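Local coordinates for heme-binding protein HutZ (Vibrio cholerae, PDB 3TGV), which binds heme and probably degrades it to biliverdin with release of the iron, at residues 73-76 / 77-80; 5-8 / 9-13; 100-103 / 104-107. The protein carries 1 engineered substitution. One frame throughout, in Å; residues are numbered along the deposited sequence.

How the interactions relate
All three contacts are local. Along the chain, interaction 2 comes first, on helix 3-13. Interaction 1 follows, in the loop between strands 61-67 and 81-91, and interaction 3 comes last, on helix 96-109. Interactions 1 and 2 have centres 17 Å apart and touch. Lys80 NZ forms a 2.8 Å salt bridge with Glu6 OE2, which ties the loop to the first helix. Interaction 3 has no such link. Its nearest atoms are about 9 Å from interaction 2 and about 20 Å from interaction 1; interactions 1 and 3 lie on opposite sides of the chain's centre. Helix 3-13 packs on strand 81-91 and helix 96-109 on strands 28-38 and 41-47, while the loop of interaction 1 meets the second subunit.

Interaction 1 (73-76 / 77-80); sequences AKQL and FARK
Gln75 and Ala78 close a tight turn in the surface loop between strand 61-67 and strand 81-91. The bond across the turn runs from Ala78 N to Gln75 O, at 2.8 Å. Its donor sits well above the carbonyl plane. The side chain of Gln75 adds a second bond, with OE1 accepting Phe77 N at 2.9 Å. That bond is fairly straight at hydrogen (167°). With chi1 at 160°, CG of Gln75 points away from the backbone N and lies beside the carbonyl carbon; the bend at chi2 then brings OE1 to Phe77 N. CG also rests 3.5 Å from Ala78 CB.

With Leu76 and Phe77 at the corners in helix-like conformations, this is a type I beta turn. The Gln75 amide oxygen holds the second corner, Phe77, by that residue's backbone N-H. The same OE1 lies at the edge of the Phe77 ring, in its plane, 3.7 Å from CD1. The amide and ring planes stand steeply to one another, 79° apart.

Beyond the turn, the aliphatic part of Arg79 folds against the loop. Its CG is 3.7 Å from Leu76 O and 3.9 Å from Ala73 CB. The turn lies at the dimer interface, and the Arg79 guanidinium is held from outside: NH2 bonds to Glu68 O, and NH1 to Gln18 OE1 of the second subunit. Tyr32 of the second subunit makes a cation-pi contact with Arg79, and its OH bonds to Leu76 O and Arg79 N. The Phe77 ring meets Phe109 of that subunit edge-to-face.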
loop_
_atom_site.group_PDB
_atom_site.type_symbol
_atom_site.label_atom_id
_atom_site.label_comp_id
_atom_site.label_asym_id
_atom_site.label_seq_id
_atom_site.Cartn_x
_atom_site.Cartn_y
_atom_site.Cartn_z
ATOM N N ALA A 73 -6.500 1.504 13.901
ATOM C CA ALA A 73 -5.262 1.069 14.548
ATOM C C ALA A 73 -5.054 1.658 15.940
ATOM O O ALA A 73 -5.090 2.877 16.126
ATOM C CB ALA A 73 -4.070 1.372 13.671
ATOM N N LYS A 74 -4.819 0.778 16.908
ATOM C CA LYS A 74 -4.437 1.176 18.254
ATOM C C LYS A 74 -3.107 1.909 18.186
ATOM O O LYS A 74 -2.943 2.978 18.775
ATOM C CB LYS A 74 -4.300 -0.054 19.150
ATOM C CG LYS A 74 -5.236 -0.093 20.354
ATOM C CD LYS A 74 -5.084 -1.418 21.109
ATOM C CE LYS A 74 -5.643 -1.344 22.530
ATOM N NZ LYS A 74 -5.465 -2.632 23.269
ATOM N N GLN A 75 -2.157 1.336 17.453
ATOM C CA GLN A 75 -0.847 1.963 17.319
ATOM C C GLN A 75 -0.490 2.231 15.869
ATOM O O GLN A 75 -0.267 1.299 15.101
ATOM C CB GLN A 75 0.233 1.072 17.919
ATOM C CG GLN A 75 1.620 1.411 17.396
ATOM C CD GLN A 75 2.142 2.719 17.957
ATOM O OE1 GLN A 75 2.092 3.758 17.306
ATOM N NE2 GLN A 75 2.653 2.666 19.184
ATOM N N LEU A 76 -0.396 3.501 15.501
ATOM C CA LEU A 76 -0.087 3.858 14.115
ATOM C C LEU A 76 1.225 3.256 13.620
ATOM O O LEU A 76 1.344 2.905 12.453
ATOM C CB LEU A 76 -0.083 5.372 13.918
ATOM C CG LEU A 76 -1.474 5.940 13.662
ATOM C CD1 LEU A 76 -1.369 7.437 13.426
ATOM C CD2 LEU A 76 -2.137 5.241 12.478
ATOM N N PHE A 77 2.208 3.123 14.507
ATOM C CA PHE A 77 3.478 2.508 14.129
ATOM C C PHE A 77 3.434 0.975 14.112
ATOM O O PHE A 77 4.426 0.323 13.811
ATOM C CB PHE A 77 4.622 3.028 15.007
ATOM C CG PHE A 77 5.105 4.384 14.600
ATOM C CD1 PHE A 77 4.415 5.520 14.979
ATOM C CD2 PHE A 77 6.225 4.518 13.798
ATOM C CE1 PHE A 77 4.847 6.770 14.582
ATOM C CE2 PHE A 77 6.674 5.754 13.408
ATOM C CZ PHE A 77 5.987 6.888 13.795
ATOM N N ALA A 78 2.267 0.418 14.414
ATOM C CA ALA A 78 2.071 -1.026 14.411
ATOM C C ALA A 78 0.676 -1.372 13.905
ATOM O O ALA A 78 -0.150 -1.919 14.635
ATOM C CB ALA A 78 2.294 -1.601 15.818
ATOM N N ARG A 79 0.401 -1.028 12.654
ATOM C CA ARG A 79 -0.862 -1.401 12.037
ATOM C C ARG A 79 -0.904 -2.918 11.836
ATOM O O ARG A 79 0.026 -3.524 11.306
ATOM C CB ARG A 79 -1.088 -0.631 10.724
ATOM C CG ARG A 79 -1.377 0.866 10.917
ATOM C CD ARG A 79 -1.391 1.631 9.596
ATOM N NE ARG A 79 -2.591 1.366 8.814
ATOM C CZ ARG A 79 -2.779 1.769 7.561
ATOM N NH1 ARG A 79 -1.846 2.469 6.921
ATOM N NH2 ARG A 79 -3.910 1.473 6.944
ATOM N N LYS A 80 -1.976 -3.532 12.310
ATOM C CA LYS A 80 -2.191 -4.962 12.142
ATOM C C LYS A 80 -2.199 -5.289 10.654
ATOM O O LYS A 80 -2.927 -4.657 9.877
ATOM C CB LYS A 80 -3.531 -5.330 12.788
ATOM C CG LYS A 80 -3.914 -6.788 12.799
ATOM C CD LYS A 80 -5.118 -6.979 13.731
ATOM C CE LYS A 80 -5.921 -8.222 13.406
ATOM N NZ LYS A 80 -7.182 -8.336 14.210
#

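Interaction 2 (5-8 / 9-13); sequences PEIK and EFRQE
Pro5 O accepts Glu9 N at 2.9 Å, in a nearly straight bond (173°). Glu9 CG also reaches this oxygen, at 3.2 Å. The Glu9 side chain starts with CG beside its own backbone N (chi1 -62°), which lays the CH2 groups back along the preceding turn. The bend at chi2 then turns the carboxylate off.

The next three bonds repeat the pattern. Phe10 N goes to Glu6 O, Arg11 N to Ile7 O, and Gln12 N to Lys8 O, each at 3.0 Å. Together they form the regular i to i+4 ladder of an alpha-helix, here the N-terminal helix 3-13.

Side chains one turn apart meet along its surface. Ile7 CG2 touches Arg11 CD at 3.9 Å, the two chains crossing at a slant. Arg11 CG also lies 3.4 Å from Ile7 O. Lys8 and Gln12, both exposed, cross one another at an angle.

Other side chains of the helix face the rest of the chain. Phe10 packs on Leu82 of strand 81-91 and meets Phe138 edge-to-face, while Arg11 NH2 bonds to Tyr42 OH. Glu6 is buried: OE2, besides its salt bridge to Lys80, is hydrogen-bonded to His142 ND1, probably of a tag residue, and OE1 accepts Gly139 N.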
loop_
_atom_site.group_PDB
_atom_site.type_symbol
_atom_site.label_atom_id
_atom_site.label_comp_id
_atom_site.label_asym_id
_atom_site.label_seq_id
_atom_site.Cartn_x
_atom_site.Cartn_y
_atom_site.Cartn_z
ATOM N N PRO A 5 -7.713 -18.043 14.624
ATOM C CA PRO A 5 -9.034 -17.438 14.393
ATOM C C PRO A 5 -8.976 -15.931 14.110
ATOM O O PRO A 5 -9.801 -15.408 13.359
ATOM C CB PRO A 5 -9.791 -17.723 15.702
ATOM C CG PRO A 5 -8.736 -18.104 16.705
ATOM C CD PRO A 5 -7.635 -18.740 15.920
ATOM N N GLU A 6 -8.009 -15.231 14.689
ATOM C CA GLU A 6 -7.911 -13.806 14.442
ATOM C C GLU A 6 -7.481 -13.563 13.009
ATOM O O GLU A 6 -8.009 -12.680 12.332
ATOM C CB GLU A 6 -6.949 -13.129 15.402
ATOM C CG GLU A 6 -6.996 -11.615 15.295
ATOM C CD GLU A 6 -6.268 -10.943 16.439
ATOM O OE1 GLU A 6 -5.798 -11.672 17.339
ATOM O OE2 GLU A 6 -6.172 -9.698 16.444
ATOM N N ILE A 7 -6.537 -14.369 12.541
ATOM C CA ILE A 7 -6.121 -14.288 11.153
ATOM C C ILE A 7 -7.299 -14.530 10.217
ATOM O O ILE A 7 -7.484 -13.805 9.240
ATOM C CB ILE A 7 -4.996 -15.265 10.858
ATOM C CG1 ILE A 7 -3.748 -14.832 11.640
ATOM C CG2 ILE A 7 -4.730 -15.332 9.361
ATOM C CD1 ILE A 7 -2.608 -15.808 11.572
ATOM N N LYS A 8 -8.100 -15.542 10.529
ATOM C CA LYS A 8 -9.271 -15.856 9.727
ATOM C C LYS A 8 -10.230 -14.672 9.694
ATOM O O LYS A 8 -10.611 -14.216 8.621
ATOM C CB LYS A 8 -9.965 -17.107 10.262
ATOM C CG LYS A 8 -11.122 -17.604 9.403
ATOM C CD LYS A 8 -11.526 -19.004 9.824
ATOM C CE LYS A 8 -12.945 -19.336 9.407
ATOM N NZ LYS A 8 -13.121 -19.298 7.934
ATOM N N GLU A 9 -10.609 -14.160 10.860
ATOM C CA GLU A 9 -11.524 -13.025 10.901
ATOM C C GLU A 9 -11.013 -11.845 10.070
ATOM O O GLU A 9 -11.783 -11.190 9.375
ATOM C CB GLU A 9 -11.778 -12.578 12.336
ATOM C CG GLU A 9 -12.438 -13.644 13.222
ATOM C CD GLU A 9 -13.755 -14.185 12.652
ATOM O OE1 GLU A 9 -13.721 -14.946 11.649
ATOM O OE2 GLU A 9 -14.825 -13.850 13.218
ATOM N N PHE A 10 -9.714 -11.582 10.158
ATOM C CA PHE A 10 -9.083 -10.467 9.449
ATOM C C PHE A 10 -9.173 -10.667 7.945
ATOM O O PHE A 10 -9.547 -9.755 7.218
ATOM C CB PHE A 10 -7.618 -10.356 9.894
ATOM C CG PHE A 10 -6.875 -9.149 9.358
ATOM C CD1 PHE A 10 -7.040 -7.895 9.935
ATOM C CD2 PHE A 10 -5.958 -9.287 8.326
ATOM C CE1 PHE A 10 -6.325 -6.796 9.484
ATOM C CE2 PHE A 10 -5.243 -8.187 7.854
ATOM C CZ PHE A 10 -5.425 -6.941 8.439
ATOM N N ARG A 11 -8.836 -11.865 7.474
ATOM C CA ARG A 11 -8.860 -12.138 6.039
ATOM C C ARG A 11 -10.275 -12.008 5.504
ATOM O O ARG A 11 -10.473 -11.601 4.366
ATOM C CB ARG A 11 -8.354 -13.542 5.719
ATOM C CG ARG A 11 -6.859 -13.764 5.895
ATOM C CD ARG A 11 -6.546 -15.269 5.866
ATOM N NE ARG A 11 -6.213 -15.708 4.522
ATOM C CZ ARG A 11 -6.300 -16.956 4.079
ATOM N NH1 ARG A 11 -6.738 -17.927 4.861
ATOM N NH2 ARG A 11 -5.975 -17.222 2.820
ATOM N N GLN A 12 -11.255 -12.368 6.327
ATOM C CA GLN A 12 -12.661 -12.300 5.923
ATOM C C GLN A 12 -13.206 -10.874 5.924
ATOM O O GLN A 12 -14.040 -10.517 5.090
ATOM C CB GLN A 12 -13.518 -13.197 6.827
ATOM C CG GLN A 12 -13.452 -14.665 6.454
ATOM C CD GLN A 12 -14.180 -15.568 7.439
ATOM O OE1 GLN A 12 -14.585 -15.137 8.521
ATOM N NE2 GLN A 12 -14.347 -16.833 7.065
ATOM N N GLU A 13 -12.741 -10.057 6.863
ATOM C CA GLU A 13 -13.235 -8.692 6.984
ATOM C C GLU A 13 -12.591 -7.758 5.961
ATOM O O GLU A 13 -13.268 -6.922 5.364
ATOM C CB GLU A 13 -13.003 -8.160 8.405
ATOM C CG GLU A 13 -13.570 -6.757 8.661
ATOM C CD GLU A 13 -12.635 -5.634 8.214
ATOM O OE1 GLU A 13 -11.403 -5.772 8.417
ATOM O OE2 GLU A 13 -13.138 -4.616 7.667
#

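Interaction 3 (100-103 / 104-107); sequences QVIA and QMGE
The backbone of 100-107 is one unbroken alpha-helix, part of helix 96-109. Four i to i+4 bonds join the two segments. Gln104 N donates to Gln100 O at 2.9 Å, and Met105 N to Val101 O at 2.8 Å. Gly106 N donates to Ile102 O at 2.8 Å, and Glu107 N to Ala103 O at 3.0 Å. The last three are nearly along the C=O axis, and all four are close to straight at hydrogen.

The apolar side-chain contacts centre on Met105. Its CG lies beside its own backbone N (chi1 -70°), which sends the chain back along the helix toward the previous turn. CG then comes 3.2 Å from Val101 O, a close approach. The same CG meets Val101 CG1 at 4.1 Å, with the Met105 chain set at an angle to the valine. The terminal methyl is nearly eclipsed with CB (chi3 -1°), an unusual setting. In this pose CE comes to 4.2 Å from Ile102 CD1. Met105 so touches the residues three and four positions before it, both towards the preceding turn.

Gln104 extends in another direction. Its CB sits 3.5 Å from Val101 O, and its straight chain carries the amide away from the first segment. There OE1 accepts Asn38 ND2 and NE2 donates to Gln37 O, both at the end of strand 28-38, so both the oxygen and the nitrogen of the amide have a partner, which fixes its rotation.

Val101 and Met105 are buried against Val36 of strand 28-38 and against Phe43 and Leu45, respectively, of strand 41-47. Ile102 and Met105 reach Ile113 of helix 112-116. The arrangement is that of an amphipathic helix packed on the antiparallel sheet, in keeping with the split-barrel fold of the FMN-binding clan.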
loop_
_atom_site.group_PDB
_atom_site.type_symbol
_atom_site.label_atom_id
_atom_site.label_comp_id
_atom_site.label_asym_id
_atom_site.label_seq_id
_atom_site.Cartn_x
_atom_site.Cartn_y
_atom_site.Cartn_z
ATOM N N GLN A 100 -15.868 -18.599 -12.118
ATOM C CA GLN A 100 -15.926 -18.864 -10.681
ATOM C C GLN A 100 -15.547 -17.634 -9.859
ATOM O O GLN A 100 -16.271 -17.228 -8.945
ATOM C CB GLN A 100 -15.012 -20.030 -10.317
ATOM C CG GLN A 100 -15.426 -21.350 -10.936
ATOM C CD GLN A 100 -14.316 -22.385 -10.904
ATOM O OE1 GLN A 100 -13.628 -22.550 -9.892
ATOM N NE2 GLN A 100 -14.126 -23.080 -12.021
ATOM N N VAL A 101 -14.406 -17.043 -10.189
ATOM C CA VAL A 101 -13.911 -15.890 -9.449
ATOM C C VAL A 101 -14.827 -14.678 -9.635
ATOM O O VAL A 101 -15.121 -13.969 -8.673
ATOM C CB VAL A 101 -12.460 -15.545 -9.839
ATOM C CG1 VAL A 101 -11.976 -14.309 -9.078
ATOM C CG2 VAL A 101 -11.550 -16.731 -9.563
ATOM N N ILE A 102 -15.288 -14.444 -10.864
ATOM C CA ILE A 102 -16.225 -13.350 -11.095
ATOM C C ILE A 102 -17.456 -13.535 -10.210
ATOM O O ILE A 102 -17.910 -12.601 -9.540
ATOM C CB ILE A 102 -16.665 -13.255 -12.569
ATOM C CG1 ILE A 102 -15.480 -12.915 -13.478
ATOM C CG2 ILE A 102 -17.743 -12.204 -12.723
ATOM C CD1 ILE A 102 -14.790 -11.611 -13.140
ATOM N N ALA A 103 -17.995 -14.748 -10.211
ATOM C CA ALA A 103 -19.104 -15.091 -9.328
ATOM C C ALA A 103 -18.790 -14.725 -7.879
ATOM O O ALA A 103 -19.554 -14.010 -7.233
ATOM C CB ALA A 103 -19.412 -16.576 -9.430
ATOM N N GLN A 104 -17.662 -15.225 -7.373
ATOM C CA GLN A 104 -17.248 -14.951 -6.000
ATOM C C GLN A 104 -17.178 -13.452 -5.743
ATOM O O GLN A 104 -17.673 -12.962 -4.731
ATOM C CB GLN A 104 -15.896 -15.612 -5.701
ATOM C CG GLN A 104 -15.451 -15.503 -4.250
ATOM C CD GLN A 104 -14.196 -16.300 -3.959
ATOM O OE1 GLN A 104 -13.586 -16.889 -4.862
ATOM N NE2 GLN A 104 -13.804 -16.334 -2.686
ATOM N N MET A 105 -16.573 -12.727 -6.677
ATOM C CA MET A 105 -16.429 -11.279 -6.559
ATOM C C MET A 105 -17.768 -10.568 -6.523
ATOM O O MET A 105 -17.955 -9.634 -5.747
ATOM C CB MET A 105 -15.570 -10.732 -7.697
ATOM C CG MET A 105 -14.109 -11.119 -7.594
ATOM S SD MET A 105 -13.096 -10.241 -8.799
ATOM C CE MET A 105 -14.333 -9.285 -9.647
ATOM N N GLY A 106 -18.692 -11.001 -7.376
ATOM C CA GLY A 106 -20.041 -10.460 -7.360
ATOM C C GLY A 106 -20.679 -10.671 -5.997
ATOM O O GLY A 106 -21.284 -9.762 -5.436
ATOM N N GLU A 107 -20.534 -11.873 -5.451
ATOM C CA GLU A 107 -21.081 -12.160 -4.129
ATOM C C GLU A 107 -20.489 -11.253 -3.042
ATOM O O GLU A 107 -21.202 -10.809 -2.141
ATOM C CB GLU A 107 -20.880 -13.632 -3.761
ATOM C CG GLU A 107 -21.052 -13.926 -2.276
ATOM C CD GLU A 107 -22.222 -14.853 -1.984
ATOM O OE1 GLU A 107 -22.070 -15.753 -1.121
ATOM O OE2 GLU A 107 -23.291 -14.680 -2.615
#